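Local coordinates for arfgap-like finger domain containing protein (Cryptosporidium parvum Iowa II, PDB 2OWA) that probably activates GTP hydrolysis by the small GTPase Arf, this chain being the zinc-binding ArfGAP domain of a longer protein, at residues F27-R31 with S79-F84; N36-C42 with V56-C62; T48-F54 with I73-S79; R99-F104 with Q127-L132. One frame throughout, in Å; residues are numbered along the deposited sequence.

Overall arrangement
The four contacts form a continuous chain of packing through one ArfGAP zinc-finger domain. Contact 2 holds the zinc ion, and the centres of contacts 2 and 3 are about 10 Å apart; the side chain of Trp49 in contact 3 is about 9 Å from the ion. The two share a three-stranded antiparallel sheet in which 49-51 is the middle strand, flanked by 56-58 and 76-78. Contact 1 fastens helix 20-32 to the loop leaving strand 76-78 and shares Ser79 with contact 3. Contact 4 joins two helices on the other side of the domain's centre, its own centre about 20 Å from that of contact 1. It reaches the finger through Ala100, which packs on Phe40 and Val56 of contact 2.

Contact 1. Residues F27-R31 with S79-F84; sequences FQIVR and SDLDKF
With its first torsion at -81°, which sets CG beside the backbone N, Phe27 carries its ring across to Ser79 and Phe84, while a bend at chi3 turns the end of Arg31 toward Ser79 and Asp80. The contact belongs to the ArfGAP domain, where Phe27 and Arg31, one turn apart, dock helix 20-32 on the loop that follows strand 76-78. CB of Ser79 sits over the centre of one face of the Phe27 ring as a CH-pi contact, 3.7 Å from the ring centroid. The far rim of the same ring points into the face of Phe84, an edge-to-face pair with planes 61° apart in which CE2 of Phe27 stands above the middle of the Phe84 ring. Leu50 of the central strand and Leu89 of helix 86-94 touch both rings, so the pair is part of the hydrophobic interior.

One turn on, Arg31 supplies the polar half. Its guanidinium has the backbone O of Phe27 over one face, and its NH1 donates within the guanidinium plane to OG of Ser79. That hydroxyl in turn binds the backbone O of Thr48, linking the helix and loop to the residue just before strand 49-51. Asp80 adds charge attraction alone: its carboxylate is turned steeply from the guanidinium, and its OD2, 3.6 Å from NH1 of Arg31, lies well outside the plane in a long salt bridge. The NH1 of Arg31 to OG of Ser79 bond measures 2.9 Å, with an angle of 149° at the hydrogen.

Contact 2. Residues N36-C42 with V56-C62; sequences NRTCFDC and VFICLNC. With ZN (zinc ion), chain C.
The backbones of 36-42 and strand 56-58 draw together at Cys39 and Ile58, whose CA atoms are 4.2 Å apart, and N of Phe40 donates to O of Phe57 at 2.9 Å. Around this link is built the four-cysteine zinc finger of the ArfGAP domain, in which one CxxC pair comes from each segment. SG of Cys39 and of Cys42 bind the zinc ion at 2.4 Å each, and Cys59 and Cys62 complete the site through SG at 2.3 and 2.2 Å. With its SG anti to the backbone N (chi1 165°), Cys39 brings the sulfur to the N-cap residue of helix 60-67, where N of Cys59 makes a weak bond to it. The same sulfur accepts from N of Cys42 and, weakly, from N of Asp41. In the second pair, SG of Cys59 accepts from N of Cys62 and thereby caps the helix.

Away from the metal, Val56 lays CG1 over the centre of one face of the Phe40 ring, 3.7 Å from its centroid. Next along the strand, the Phe57 ring is crossed by the amide of Asn36 with the two planes 55° apart; OD1 of Asn36 is held by N of Asn97 and its ND2 by O of Val30. Asp41 packs its CB on SG of Cys62, while its carboxylate pairs with Lys117 and also meets His66 and Tyr119.

Four thiolates would place considerable negative charge on the zinc site, and the N-H groups directed at the sulfurs of Cys39 and Cys59, some of them only weakly bonded, probably offset part of it.

Contact 3. Residues T48-F54 with I73-S79; sequences TWLSLSF and ISFVRSS
The antiparallel sheet of the ArfGAP domain has strand 49-51 at its middle, and here strand 76-78 pairs with it along one side, with backbone and serine hydroxyl bonds continuing the pairing past both ends of a three-pair ladder. Leu50 and Arg77 form the hydrogen-bonded pair, N of Leu50 giving to O of Arg77 at 2.8 Å and the reverse bond closing the ring. Trp49 with Ser78 and Ser51 with Val76 are the non-hydrogen-bonded pairs. Beyond them, N of Leu52 donates to O of Phe75.

On the face bearing Trp49, Ser78 and Val76, the indole lies flat against Ser78, whose CB stands over the six-membered ring 3.6 Å from its centroid, while CG1 of Val76 touches CE3. Arg67 adds a cation-pi contact to this tryptophan. Farther along, OG of Ser51 and OG of Ser74 share a hydrogen bond of 2.8 Å; the latter hydroxyl also meets ND1 of His66. On the other face, CD1 of Leu50 rests on CB of Arg77. Past the strand ends, Leu52 runs alongside Phe75, its CD1 against CE2 of the ring.

Arg77, bent at chi2 (-65°), returns NH1 to O of Val76, and CZ of Phe75 lies over one face of its guanidinium, offset toward the rim. The turn after strand 49-51 is held by OG of Ser53, which accepts from N of Phe75. At the opposite end O of Thr48 takes two donors from one residue: N of Ser79 at 2.8 Å, almost in line with the carbonyl, and OG of Ser79 at 2.7 Å, tilted 25° from the carbonyl plane.

Contact 4. Residues R99-F104 with Q127-L132; sequences RARNYF and QYKQIL
Aromatic packing centres on Tyr103 and Tyr128, which slide past each other in opposite directions, their ring planes 33° apart. CD1 of Tyr128 lies above one face of the Tyr103 ring, displaced toward its rim and 3.3 Å from CG of Tyr103. Both side chains leave their helices with CG anti to the backbone N (chi1 175° for Tyr103), which sends each across the gap between the helices. Phe104 completes the cluster, crossing Tyr128 at about a right angle with CZ near CB of Tyr128, and its ring also meets Tyr119.

Apolar contacts add to this. CD1 of Ile131 touches CE1 of Tyr103 at 3.6 Å, and CB of Ala100 rests against CE2 of Tyr128. In this way Tyr128 makes a knob-into-hole contact, its side chain held among Arg99, Ala100, Tyr103 and Phe104. The pairing joins helices 97-107 and 123-135 of the ArfGAP domain, whose local axes run 135° apart and come no closer than 11.5 Å, a spacing bridged by these large side chains.

Of the polar groups, the OH of Tyr128 is wedged between CG of Arg99, at 3.4 Å, and N of Ala100, at 3.3 Å but too poorly angled for a hydrogen bond. At one margin the extended chain of Arg99 carries its guanidinium on until CD2 of Leu132 covers one face. NH1 of that group bonds to O of Ile94 and forms a salt bridge with Glu135. At another margin, a water molecule bridges OH of Tyr103, 3.2 Å away, and OE1 of Gln127, to which it donates at 2.9 Å.

Contact 1. Residues F27-R31 with S79-F84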
# COMPACT_ATOMS: atom_id res chain seq x y z
N PHE A 27 -11.15 5.07 2.47
CA PHE A 27 -9.96 5.57 1.76
C PHE A 27 -9.86 7.10 1.66
O PHE A 27 -8.78 7.65 1.59
CB PHE A 27 -9.86 4.94 0.38
CG PHE A 27 -9.26 3.56 0.40
CD1 PHE A 27 -7.98 3.35 0.90
CD2 PHE A 27 -9.97 2.49 -0.10
CE1 PHE A 27 -7.43 2.10 0.90
CE2 PHE A 27 -9.40 1.21 -0.11
CZ PHE A 27 -8.16 1.02 0.41
N GLN A 28 -10.99 7.78 1.68
CA GLN A 28 -10.98 9.23 1.66
C GLN A 28 -10.23 9.75 2.89
O GLN A 28 -9.39 10.66 2.80
CB GLN A 28 -12.40 9.75 1.62
CG GLN A 28 -12.99 9.78 0.23
CD GLN A 28 -14.53 9.73 0.23
OE1 GLN A 28 -15.17 10.11 1.22
NE2 GLN A 28 -15.10 9.21 -0.85
N ILE A 29 -10.48 9.13 4.03
CA ILE A 29 -9.77 9.46 5.25
C ILE A 29 -8.33 9.02 5.21
O ILE A 29 -7.43 9.82 5.46
CB ILE A 29 -10.42 8.81 6.48
CG1 ILE A 29 -11.85 9.30 6.65
CG2 ILE A 29 -9.57 9.07 7.72
CD1 ILE A 29 -11.98 10.78 6.58
N VAL A 30 -8.10 7.75 4.91
CA VAL A 30 -6.75 7.21 5.02
C VAL A 30 -5.81 7.89 4.00
O VAL A 30 -4.68 8.15 4.30
CB VAL A 30 -6.76 5.68 4.98
CG1 VAL A 30 -5.36 5.14 4.88
CG2 VAL A 30 -7.46 5.15 6.25
N ARG A 31 -6.32 8.26 2.82
CA ARG A 31 -5.51 8.98 1.80
C ARG A 31 -5.16 10.39 2.22
O ARG A 31 -4.16 10.93 1.76
CB ARG A 31 -6.24 9.04 0.44
CG ARG A 31 -5.99 7.85 -0.45
CD ARG A 31 -6.54 8.08 -1.90
NE ARG A 31 -7.82 8.83 -1.95
CZ ARG A 31 -9.03 8.31 -2.20
NH1 ARG A 31 -9.21 6.99 -2.41
NH2 ARG A 31 -10.09 9.10 -2.23
N SER A 79 -7.43 2.45 -5.11
CA SER A 79 -8.28 2.72 -3.94
C SER A 79 -9.65 3.33 -4.28
O SER A 79 -10.60 3.21 -3.52
CB SER A 79 -7.53 3.52 -2.85
OG SER A 79 -7.39 4.89 -3.19
N ASP A 80 -9.69 3.96 -5.44
CA ASP A 80 -10.83 4.61 -6.06
C ASP A 80 -11.84 3.71 -6.71
O ASP A 80 -12.99 4.08 -6.86
CB ASP A 80 -10.28 5.43 -7.25
CG ASP A 80 -10.03 6.83 -6.91
OD1 ASP A 80 -9.44 7.52 -7.76
OD2 ASP A 80 -10.44 7.26 -5.81
N LEU A 81 -11.41 2.56 -7.17
CA LEU A 81 -12.18 1.86 -8.18
C LEU A 81 -12.38 0.38 -7.87
O LEU A 81 -13.45 -0.17 -8.17
CB LEU A 81 -11.47 2.02 -9.52
N ASP A 82 -11.36 -0.24 -7.29
CA ASP A 82 -11.36 -1.68 -7.02
C ASP A 82 -12.21 -2.09 -5.80
O ASP A 82 -12.57 -1.26 -4.96
CB ASP A 82 -9.92 -2.18 -6.88
CG ASP A 82 -9.26 -2.46 -8.24
OD1 ASP A 82 -9.74 -3.41 -8.91
OD2 ASP A 82 -8.27 -1.77 -8.64
N LYS A 83 -12.53 -3.39 -5.73
CA LYS A 83 -13.20 -3.99 -4.59
C LYS A 83 -12.13 -4.42 -3.54
O LYS A 83 -11.03 -4.82 -3.90
CB LYS A 83 -14.03 -5.21 -5.03
CG LYS A 83 -15.11 -4.97 -6.15
CD LYS A 83 -16.04 -3.91 -5.68
CE LYS A 83 -17.51 -4.26 -5.88
NZ LYS A 83 -18.33 -3.17 -5.22
N PHE A 84 -12.47 -4.30 -2.27
CA PHE A 84 -11.57 -4.65 -1.16
C PHE A 84 -12.33 -5.57 -0.18
O PHE A 84 -13.52 -5.41 -0.02
CB PHE A 84 -11.11 -3.37 -0.46
CG PHE A 84 -10.13 -2.56 -1.28
CD1 PHE A 84 -8.76 -2.73 -1.11
CD2 PHE A 84 -10.60 -1.68 -2.27
CE1 PHE A 84 -7.84 -1.97 -1.90
CE2 PHE A 84 -9.69 -0.95 -3.07
CZ PHE A 84 -8.33 -1.10 -2.89

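Contact 2. Residues N36-C42 with V56-C62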
# COMPACT_ATOMS: atom_id res chain seq x y z
N ASN A 36 0.42 9.93 3.36
CA ASN A 36 -0.21 9.23 2.21
C ASN A 36 -0.57 10.15 1.04
O ASN A 36 -1.19 9.70 0.07
CB ASN A 36 -1.45 8.46 2.65
CG ASN A 36 -1.13 7.27 3.55
OD1 ASN A 36 -0.04 6.69 3.49
ND2 ASN A 36 -2.11 6.86 4.34
N ARG A 37 -0.16 11.41 1.12
CA ARG A 37 -0.54 12.44 0.13
C ARG A 37 0.51 12.67 -0.96
O ARG A 37 0.36 13.48 -1.86
CB ARG A 37 -0.92 13.73 0.85
CG ARG A 37 -2.15 13.53 1.74
CD ARG A 37 -2.76 14.83 2.10
NE ARG A 37 -3.63 15.38 1.05
CZ ARG A 37 -4.25 16.55 1.16
NH1 ARG A 37 -4.08 17.28 2.26
NH2 ARG A 37 -5.03 17.00 0.17
N THR A 38 1.56 11.88 -0.90
CA THR A 38 2.55 11.85 -1.93
C THR A 38 2.85 10.36 -2.26
O THR A 38 2.84 9.53 -1.38
CB THR A 38 3.77 12.62 -1.44
OG1 THR A 38 4.80 12.56 -2.42
CG2 THR A 38 4.29 12.03 -0.15
N CYS A 39 3.07 10.03 -3.53
CA CYS A 39 3.32 8.62 -3.93
C CYS A 39 4.54 8.06 -3.20
O CYS A 39 5.55 8.75 -3.08
CB CYS A 39 3.53 8.54 -5.43
SG CYS A 39 4.23 7.03 -6.07
N PHE A 40 4.45 6.82 -2.74
CA PHE A 40 5.56 6.20 -2.02
C PHE A 40 6.84 6.12 -2.87
O PHE A 40 7.95 6.22 -2.33
CB PHE A 40 5.17 4.79 -1.51
CG PHE A 40 6.19 4.18 -0.57
CD1 PHE A 40 6.28 4.64 0.75
CD2 PHE A 40 7.02 3.16 -0.98
CE1 PHE A 40 7.24 4.10 1.64
CE2 PHE A 40 7.98 2.60 -0.07
CZ PHE A 40 8.06 3.10 1.24
N ASP A 41 6.70 5.91 -4.18
CA ASP A 41 7.87 5.75 -5.06
C ASP A 41 8.44 7.06 -5.62
O ASP A 41 9.67 7.24 -5.64
CB ASP A 41 7.56 4.82 -6.23
CG ASP A 41 7.27 3.40 -5.80
OD1 ASP A 41 7.16 3.15 -4.57
OD2 ASP A 41 7.14 2.53 -6.71
N CYS A 42 7.57 7.97 -6.08
CA CYS A 42 8.05 9.14 -6.80
C CYS A 42 7.60 10.49 -6.26
O CYS A 42 7.92 11.53 -6.85
CB CYS A 42 7.66 9.03 -8.26
SG CYS A 42 5.98 9.54 -8.59
N VAL A 56 1.26 0.62 0.92
CA VAL A 56 1.67 1.96 0.51
C VAL A 56 0.72 2.47 -0.59
O VAL A 56 0.19 1.69 -1.37
CB VAL A 56 3.14 2.02 0.05
CG1 VAL A 56 4.11 1.74 1.28
CG2 VAL A 56 3.38 1.03 -1.07
N PHE A 57 0.54 3.79 -0.63
CA PHE A 57 -0.15 4.47 -1.75
C PHE A 57 0.83 4.99 -2.79
O PHE A 57 1.85 5.59 -2.44
CB PHE A 57 -0.99 5.64 -1.25
CG PHE A 57 -2.12 5.22 -0.40
CD1 PHE A 57 -3.35 4.93 -0.96
CD2 PHE A 57 -1.94 5.11 0.99
CE1 PHE A 57 -4.43 4.51 -0.13
CE2 PHE A 57 -2.99 4.71 1.81
CZ PHE A 57 -4.24 4.43 1.26
N ILE A 58 0.48 4.79 -4.06
CA ILE A 58 1.37 5.07 -5.21
C ILE A 58 0.54 5.69 -6.34
O ILE A 58 -0.65 5.49 -6.37
CB ILE A 58 2.08 3.78 -5.71
CG1 ILE A 58 1.06 2.65 -6.04
CG2 ILE A 58 3.20 3.34 -4.69
CD1 ILE A 58 1.72 1.38 -6.59
N CYS A 59 1.17 6.40 -7.29
CA CYS A 59 0.44 7.08 -8.34
C CYS A 59 0.13 6.13 -9.50
O CYS A 59 0.62 5.00 -9.56
CB CYS A 59 1.21 8.32 -8.84
SG CYS A 59 2.82 7.99 -9.66
N LEU A 60 -0.67 6.63 -10.44
CA LEU A 60 -1.09 5.88 -11.61
C LEU A 60 0.10 5.44 -12.46
O LEU A 60 0.07 4.36 -13.06
CB LEU A 60 -2.15 6.69 -12.41
CG LEU A 60 -1.89 8.14 -12.89
CD1 LEU A 60 -0.88 8.15 -14.02
CD2 LEU A 60 -3.19 8.86 -13.36
N ASN A 61 1.16 6.25 -12.47
CA ASN A 61 2.40 5.94 -13.16
C ASN A 61 3.12 4.77 -12.45
O ASN A 61 3.39 3.74 -13.06
CB ASN A 61 3.31 7.19 -13.21
CG ASN A 61 4.40 7.10 -14.27
OD1 ASN A 61 5.39 6.36 -14.13
ND2 ASN A 61 4.22 7.89 -15.35
N CYS A 62 3.37 4.91 -11.16
CA CYS A 62 4.10 3.87 -10.42
C CYS A 62 3.29 2.58 -10.31
O CYS A 62 3.87 1.51 -10.29
CB CYS A 62 4.57 4.37 -9.04
SG CYS A 62 5.73 5.72 -9.26
ZN ZN C . 4.73 7.51 -8.38

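Contact 3. Residues T48-F54 with I73-S79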
# COMPACT_ATOMS: atom_id res chain seq x y z
N THR A 48 -3.59 7.56 -5.62
CA THR A 48 -4.85 6.87 -5.34
C THR A 48 -4.76 5.39 -5.61
O THR A 48 -5.68 4.65 -5.30
CB THR A 48 -6.05 7.49 -6.14
OG1 THR A 48 -5.82 7.27 -7.53
CG2 THR A 48 -6.16 8.99 -5.87
N TRP A 49 -3.65 4.94 -6.18
CA TRP A 49 -3.38 3.52 -6.32
C TRP A 49 -2.67 3.03 -5.06
O TRP A 49 -2.31 3.83 -4.19
CB TRP A 49 -2.57 3.21 -7.59
CG TRP A 49 -3.39 3.38 -8.79
CD1 TRP A 49 -3.79 4.58 -9.34
CD2 TRP A 49 -4.00 2.35 -9.59
NE1 TRP A 49 -4.61 4.34 -10.42
CE2 TRP A 49 -4.73 2.99 -10.61
CE3 TRP A 49 -4.00 0.94 -9.53
CZ2 TRP A 49 -5.45 2.28 -11.60
CZ3 TRP A 49 -4.72 0.22 -10.52
CH2 TRP A 49 -5.44 0.91 -11.54
N LEU A 50 -2.49 1.72 -4.95
CA LEU A 50 -1.87 1.16 -3.76
C LEU A 50 -1.17 -0.20 -4.02
O LEU A 50 -1.50 -0.92 -4.96
CB LEU A 50 -2.89 1.12 -2.57
CG LEU A 50 -4.16 0.28 -2.68
CD1 LEU A 50 -3.81 -1.18 -2.32
CD2 LEU A 50 -5.22 0.81 -1.73
N SER A 51 -0.16 -0.53 -3.22
CA SER A 51 0.34 -1.92 -3.16
C SER A 51 -0.15 -2.46 -1.81
O SER A 51 0.26 -1.92 -0.74
CB SER A 51 1.87 -1.99 -3.24
OG SER A 51 2.31 -3.32 -2.98
N LEU A 52 -1.04 -3.45 -1.83
CA LEU A 52 -1.51 -4.01 -0.57
C LEU A 52 -0.36 -4.61 0.22
O LEU A 52 -0.34 -4.47 1.42
CB LEU A 52 -2.60 -5.06 -0.76
CG LEU A 52 -4.01 -4.45 -0.79
CD1 LEU A 52 -4.99 -5.45 -1.41
CD2 LEU A 52 -4.47 -3.94 0.63
N SER A 53 0.60 -5.21 -0.47
CA SER A 53 1.76 -5.92 0.15
C SER A 53 2.48 -5.09 1.21
O SER A 53 2.74 -5.57 2.30
CB SER A 53 2.79 -6.31 -0.95
OG SER A 53 2.13 -6.88 -2.08
N PHE A 54 2.79 -3.85 0.86
CA PHE A 54 3.50 -2.93 1.76
C PHE A 54 2.57 -1.91 2.39
O PHE A 54 3.00 -1.05 3.13
CB PHE A 54 4.64 -2.28 0.97
CG PHE A 54 5.42 -3.28 0.18
CD1 PHE A 54 6.24 -4.22 0.83
CD2 PHE A 54 5.32 -3.32 -1.21
CE1 PHE A 54 6.96 -5.18 0.10
CE2 PHE A 54 6.02 -4.26 -1.93
CZ PHE A 54 6.84 -5.17 -1.29
N ILE A 73 5.35 -10.08 -5.54
CA ILE A 73 6.22 -8.93 -5.32
C ILE A 73 5.37 -7.73 -4.83
O ILE A 73 5.57 -7.22 -3.74
CB ILE A 73 7.01 -8.59 -6.61
CG1 ILE A 73 7.72 -9.84 -7.17
CG2 ILE A 73 7.93 -7.35 -6.39
CD1 ILE A 73 9.10 -10.09 -6.63
N SER A 74 4.39 -7.33 -5.62
CA SER A 74 3.55 -6.20 -5.27
C SER A 74 2.16 -6.38 -5.84
O SER A 74 2.02 -6.58 -7.03
CB SER A 74 4.21 -4.89 -5.72
OG SER A 74 3.38 -3.78 -5.49
N PHE A 75 1.15 -6.33 -4.97
CA PHE A 75 -0.25 -6.68 -5.27
C PHE A 75 -1.00 -5.37 -5.32
O PHE A 75 -1.24 -4.75 -4.29
CB PHE A 75 -0.79 -7.60 -4.15
CG PHE A 75 -2.25 -8.00 -4.29
CD1 PHE A 75 -2.61 -9.27 -4.72
CD2 PHE A 75 -3.28 -7.13 -3.91
CE1 PHE A 75 -3.95 -9.66 -4.81
CE2 PHE A 75 -4.64 -7.49 -4.01
CZ PHE A 75 -4.97 -8.78 -4.45
N VAL A 76 -1.38 -4.96 -6.53
CA VAL A 76 -1.75 -3.57 -6.81
C VAL A 76 -3.26 -3.45 -6.97
O VAL A 76 -3.88 -4.29 -7.62
CB VAL A 76 -1.01 -3.05 -8.08
CG1 VAL A 76 -1.57 -1.72 -8.59
CG2 VAL A 76 0.48 -2.99 -7.83
N ARG A 77 -3.82 -2.41 -6.36
CA ARG A 77 -5.24 -2.04 -6.48
C ARG A 77 -5.38 -0.54 -6.63
O ARG A 77 -4.51 0.21 -6.23
CB ARG A 77 -6.05 -2.47 -5.23
CG ARG A 77 -6.16 -3.99 -5.02
CD ARG A 77 -6.97 -4.54 -6.18
NE ARG A 77 -7.30 -5.96 -6.12
CZ ARG A 77 -6.68 -6.92 -6.81
NH1 ARG A 77 -5.60 -6.65 -7.57
NH2 ARG A 77 -7.11 -8.17 -6.70
N SER A 78 -6.51 -0.12 -7.19
CA SER A 78 -6.90 1.26 -7.20
C SER A 78 -7.80 1.52 -5.99
O SER A 78 -8.84 0.86 -5.85
CB SER A 78 -7.67 1.54 -8.49
OG SER A 78 -8.24 2.81 -8.39
N SER A 79 -7.43 2.45 -5.11
CA SER A 79 -8.28 2.72 -3.94
C SER A 79 -9.65 3.33 -4.28
O SER A 79 -10.60 3.21 -3.52
CB SER A 79 -7.53 3.52 -2.85
OG SER A 79 -7.39 4.89 -3.19

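Contact 4. Residues R99-F104 with Q127-L132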
# COMPACT_ATOMS: atom_id res chain seq x y z
N ARG A 99 4.70 4.78 8.01
CA ARG A 99 5.27 3.56 8.60
C ARG A 99 6.29 2.82 7.68
O ARG A 99 7.34 2.36 8.16
CB ARG A 99 4.14 2.61 8.98
CG ARG A 99 4.62 1.44 9.81
CD ARG A 99 3.48 0.63 10.31
NE ARG A 99 3.90 -0.24 11.41
CZ ARG A 99 3.07 -1.04 12.08
NH1 ARG A 99 1.77 -1.08 11.78
NH2 ARG A 99 3.54 -1.80 13.06
N ALA A 100 5.94 2.69 6.39
CA ALA A 100 6.80 2.06 5.38
C ALA A 100 8.12 2.84 5.13
O ALA A 100 9.21 2.25 5.17
CB ALA A 100 6.04 1.81 4.06
N ARG A 101 8.01 4.16 4.92
CA ARG A 101 9.18 5.05 4.79
C ARG A 101 10.05 4.88 6.04
O ARG A 101 11.25 4.74 5.92
CB ARG A 101 8.77 6.53 4.67
CG ARG A 101 8.60 7.01 3.24
CD ARG A 101 7.77 8.32 3.22
NE ARG A 101 7.19 8.57 1.91
CZ ARG A 101 6.05 9.22 1.73
NH1 ARG A 101 5.40 9.68 2.80
NH2 ARG A 101 5.55 9.41 0.50
N ASN A 102 9.43 4.82 7.21
CA ASN A 102 10.20 4.72 8.43
C ASN A 102 10.97 3.41 8.46
O ASN A 102 12.16 3.41 8.75
CB ASN A 102 9.32 4.88 9.70
CG ASN A 102 10.09 4.52 11.00
OD1 ASN A 102 11.15 5.07 11.26
ND2 ASN A 102 9.55 3.60 11.78
N TYR A 103 10.28 2.30 8.18
CA TYR A 103 10.91 1.01 8.17
C TYR A 103 12.07 0.93 7.14
O TYR A 103 13.19 0.54 7.50
CB TYR A 103 9.89 -0.10 7.92
CG TYR A 103 10.52 -1.47 7.77
CD1 TYR A 103 10.84 -2.23 8.89
CD2 TYR A 103 10.84 -1.99 6.50
CE1 TYR A 103 11.40 -3.47 8.77
CE2 TYR A 103 11.41 -3.24 6.38
CZ TYR A 103 11.70 -3.96 7.51
OH TYR A 103 12.26 -5.18 7.41
N PHE A 104 11.77 1.29 5.90
CA PHE A 104 12.75 1.22 4.79
C PHE A 104 13.96 2.15 4.94
O PHE A 104 15.08 1.71 4.69
CB PHE A 104 12.07 1.31 3.40
CG PHE A 104 11.29 0.07 3.02
CD1 PHE A 104 11.94 -1.17 2.92
CD2 PHE A 104 9.90 0.13 2.77
CE1 PHE A 104 11.22 -2.34 2.60
CE2 PHE A 104 9.17 -1.00 2.44
CZ PHE A 104 9.83 -2.26 2.37
N GLN A 127 10.18 -9.12 4.68
CA GLN A 127 10.16 -8.94 6.11
C GLN A 127 9.14 -7.89 6.61
O GLN A 127 8.42 -8.12 7.60
CB GLN A 127 11.55 -8.55 6.57
CG GLN A 127 12.18 -9.58 7.48
CD GLN A 127 13.67 -9.67 7.31
OE1 GLN A 127 14.36 -8.66 7.26
NE2 GLN A 127 14.18 -10.89 7.21
N TYR A 128 9.08 -6.76 5.92
CA TYR A 128 8.06 -5.73 6.25
C TYR A 128 6.63 -6.22 5.96
O TYR A 128 5.73 -5.94 6.74
CB TYR A 128 8.37 -4.40 5.55
CG TYR A 128 7.43 -3.29 5.90
CD1 TYR A 128 7.49 -2.67 7.17
CD2 TYR A 128 6.44 -2.90 5.01
CE1 TYR A 128 6.60 -1.66 7.51
CE2 TYR A 128 5.54 -1.89 5.34
CZ TYR A 128 5.63 -1.28 6.57
OH TYR A 128 4.75 -0.30 6.89
N LYS A 129 6.44 -6.91 4.84
CA LYS A 129 5.15 -7.51 4.47
C LYS A 129 4.65 -8.46 5.61
O LYS A 129 3.48 -8.43 5.98
CB LYS A 129 5.31 -8.27 3.15
CG LYS A 129 4.07 -8.49 2.28
CD LYS A 129 3.64 -9.96 2.20
CE LYS A 129 2.72 -10.23 0.97
NZ LYS A 129 3.44 -10.51 -0.36
N GLN A 130 5.57 -9.25 6.16
CA GLN A 130 5.31 -10.12 7.31
C GLN A 130 5.03 -9.41 8.61
O GLN A 130 4.29 -9.93 9.41
CB GLN A 130 6.47 -11.12 7.54
CG GLN A 130 6.45 -12.28 6.56
CD GLN A 130 7.49 -13.35 6.89
OE1 GLN A 130 8.01 -14.00 6.00
NE2 GLN A 130 7.81 -13.52 8.18
N ILE A 131 5.65 -8.25 8.85
CA ILE A 131 5.35 -7.40 10.02
C ILE A 131 3.89 -6.96 9.96
O ILE A 131 3.15 -6.99 10.97
CB ILE A 131 6.29 -6.15 10.12
CG1 ILE A 131 7.75 -6.57 10.40
CG2 ILE A 131 5.81 -5.14 11.18
CD1 ILE A 131 8.77 -5.46 10.10
N LEU A 132 3.45 -6.57 8.77
CA LEU A 132 2.08 -6.17 8.59
C LEU A 132 1.11 -7.34 8.74
O LEU A 132 0.06 -7.16 9.35
CB LEU A 132 1.89 -5.49 7.24
CG LEU A 132 2.59 -4.15 6.99
CD1 LEU A 132 2.08 -3.68 5.61
CD2 LEU A 132 2.37 -3.05 8.09
O HOH W 1 15.24 -6.05 6.45